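PDB 3FX3: cyclic nucleotide-binding protein from Ruegeria pomeroyi, which probably binds a cyclic nucleotide and DNA, acting as a transcription regulator of the Crp type. Local coordinates for residues W62-R67 and E102-C107. Sequence-based numbering, arbitrary orientation.
Sequences WVKLFR and EAVTPC
The carbonyl oxygen W62 O takes two backbone N-H groups from the turn after the strand ending at A103. V104 N gives the stronger bond, at 2.8 Å from W62 O. T105 N adds a weak one. T105 OG1 stands between its own backbone N and carbonyl carbon (chi1 61°), which brings it to W62 N. It accepts from W62 N at 2.9 Å, joining strand 62-68 to the turn. OG1 also donates to P106 O, a bond within the turn. A valine here would probably leave W62 N without this acceptor and P106 O without its hydroxyl donor. Strands 62-68 and 100-103 are antiparallel neighbours in the beta-roll of the cyclic nucleotide-binding domain. K64 and E102 form a hydrogen-bonded pair, with K64 N to E102 O at 2.9 Å. Their side chains run alongside each other. K64 NZ lies 4.0 Å from E102 OE2, too far for a salt bridge. A water accepts from NZ and probably donates to OE2. The K64 stem crosses V104 at about a right angle, K64 CB lying 3.6 Å from V104 CG2. E102 CB sits at the edge of the F66 ring, 3.9 Å from F66 CE1. W62 NE1 makes a hydrogen bond to T176 O, and the W62 side chain touches helix 182-187.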
loop_
_atom_site.group_PDB
_atom_site.type_symbol
_atom_site.label_atom_id
_atom_site.label_comp_id
_atom_site.label_asym_id
_atom_site.label_seq_id
_atom_site.Cartn_x
_atom_site.Cartn_y
_atom_site.Cartn_z
ATOM N N TRP B 62 16.612 -13.764 7.817
ATOM C CA TRP B 62 15.191 -13.601 8.151
ATOM C C TRP B 62 15.045 -13.206 9.617
ATOM O O TRP B 62 15.635 -13.834 10.498
ATOM C CB TRP B 62 14.446 -14.904 7.908
ATOM C CG TRP B 62 14.234 -15.204 6.466
ATOM C CD1 TRP B 62 15.095 -15.832 5.621
ATOM C CD2 TRP B 62 13.077 -14.863 5.690
ATOM N NE1 TRP B 62 14.540 -15.910 4.353
ATOM C CE2 TRP B 62 13.305 -15.311 4.378
ATOM C CE3 TRP B 62 11.874 -14.216 5.982
ATOM C CZ2 TRP B 62 12.375 -15.134 3.357
ATOM C CZ3 TRP B 62 10.942 -14.050 4.965
ATOM C CH2 TRP B 62 11.194 -14.526 3.676
ATOM N N VAL B 63 14.251 -12.178 9.873
ATOM C CA VAL B 63 13.974 -11.694 11.226
ATOM C C VAL B 63 12.494 -11.859 11.485
ATOM O O VAL B 63 11.676 -11.552 10.616
ATOM C CB VAL B 63 14.366 -10.210 11.342
ATOM C CG1 VAL B 63 13.950 -9.604 12.681
ATOM C CG2 VAL B 63 15.869 -10.091 11.136
ATOM N N LYS B 64 12.123 -12.364 12.654
ATOM C CA LYS B 64 10.700 -12.437 13.000
ATOM C C LYS B 64 10.359 -11.408 14.068
ATOM O O LYS B 64 11.173 -11.132 14.948
ATOM C CB LYS B 64 10.305 -13.835 13.457
ATOM C CG LYS B 64 10.672 -14.206 14.898
ATOM C CD LYS B 64 10.136 -15.598 15.320
ATOM C CE LYS B 64 10.943 -16.146 16.503
ATOM N NZ LYS B 64 10.532 -17.501 16.980
ATOM N N LEU B 65 9.162 -10.847 13.990
ATOM C CA LEU B 65 8.636 -9.987 15.029
ATOM C C LEU B 65 7.496 -10.758 15.692
ATOM O O LEU B 65 6.679 -11.343 14.996
ATOM C CB LEU B 65 8.091 -8.687 14.435
ATOM C CG LEU B 65 9.075 -7.531 14.174
ATOM C CD1 LEU B 65 10.406 -7.999 13.706
ATOM C CD2 LEU B 65 8.491 -6.475 13.198
ATOM N N PHE B 66 7.409 -10.709 17.014
ATOM C CA PHE B 66 6.385 -11.465 17.740
ATOM C C PHE B 66 6.005 -10.756 19.043
ATOM O O PHE B 66 6.813 -10.019 19.607
ATOM C CB PHE B 66 6.893 -12.889 18.021
ATOM C CG PHE B 66 8.109 -12.948 18.914
ATOM C CD1 PHE B 66 9.375 -12.850 18.379
ATOM C CD2 PHE B 66 7.975 -13.144 20.287
ATOM C CE1 PHE B 66 10.510 -12.897 19.192
ATOM C CE2 PHE B 66 9.095 -13.206 21.121
ATOM C CZ PHE B 66 10.366 -13.096 20.574
ATOM N N ARG B 67 4.767 -10.942 19.494
ATOM C CA ARG B 67 4.379 -10.478 20.814
ATOM C C ARG B 67 4.034 -11.631 21.723
ATOM O O ARG B 67 3.661 -12.705 21.265
ATOM C CB ARG B 67 3.260 -9.447 20.780
ATOM C CG ARG B 67 1.967 -9.883 20.144
ATOM C CD ARG B 67 0.834 -8.850 20.456
ATOM N NE ARG B 67 -0.037 -9.284 21.562
ATOM C CZ ARG B 67 -0.947 -10.267 21.488
ATOM N NH1 ARG B 67 -1.125 -10.951 20.340
ATOM N NH2 ARG B 67 -1.677 -10.584 22.574
ATOM N N GLU B 102 13.688 -11.209 16.668
ATOM C CA GLU B 102 14.681 -12.250 16.834
ATOM C C GLU B 102 15.096 -12.761 15.475
ATOM O O GLU B 102 14.248 -12.894 14.598
ATOM C CB GLU B 102 14.055 -13.386 17.619
ATOM C CG GLU B 102 15.001 -14.432 18.070
ATOM C CD GLU B 102 14.309 -15.418 19.024
ATOM O OE1 GLU B 102 13.978 -14.990 20.159
ATOM O OE2 GLU B 102 14.079 -16.583 18.612
ATOM N N ALA B 103 16.377 -13.050 15.319
ATOM C CA ALA B 103 16.903 -13.636 14.099
ATOM C C ALA B 103 16.400 -15.082 13.964
ATOM O O ALA B 103 16.523 -15.875 14.883
ATOM C CB ALA B 103 18.420 -13.620 14.118
ATOM N N VAL B 104 15.824 -15.393 12.808
ATOM C CA VAL B 104 15.305 -16.739 12.488
ATOM C C VAL B 104 16.374 -17.537 11.747
ATOM O O VAL B 104 16.432 -18.720 11.879
ATOM C CB VAL B 104 14.001 -16.647 11.619
ATOM C CG1 VAL B 104 13.645 -17.989 10.990
ATOM C CG2 VAL B 104 12.855 -16.140 12.477
ATOM N N THR B 105 17.203 -16.874 10.952
ATOM C CA THR B 105 18.412 -17.469 10.404
ATOM C C THR B 105 19.546 -16.583 10.894
ATOM O O THR B 105 19.295 -15.550 11.502
ATOM C CB THR B 105 18.380 -17.396 8.862
ATOM O OG1 THR B 105 18.315 -16.009 8.496
ATOM C CG2 THR B 105 17.137 -18.105 8.319
ATOM N N PRO B 106 20.803 -16.975 10.637
ATOM C CA PRO B 106 21.836 -15.958 10.801
ATOM C C PRO B 106 21.479 -14.724 9.947
ATOM O O PRO B 106 20.999 -14.881 8.814
ATOM C CB PRO B 106 23.112 -16.649 10.283
ATOM C CG PRO B 106 22.816 -18.132 10.385
ATOM C CD PRO B 106 21.337 -18.219 10.058
ATOM N N CYS B 107 21.662 -13.528 10.515
ATOM C CA CYS B 107 21.237 -12.241 9.901
ATOM C C CYS B 107 22.342 -11.224 9.862
ATOM O O CYS B 107 23.168 -11.196 10.753
ATOM C CB CYS B 107 20.148 -11.598 10.748
ATOM S SG CYS B 107 18.647 -12.427 10.479
HETATM O O HOH W 1 11.595 -17.512 19.372
#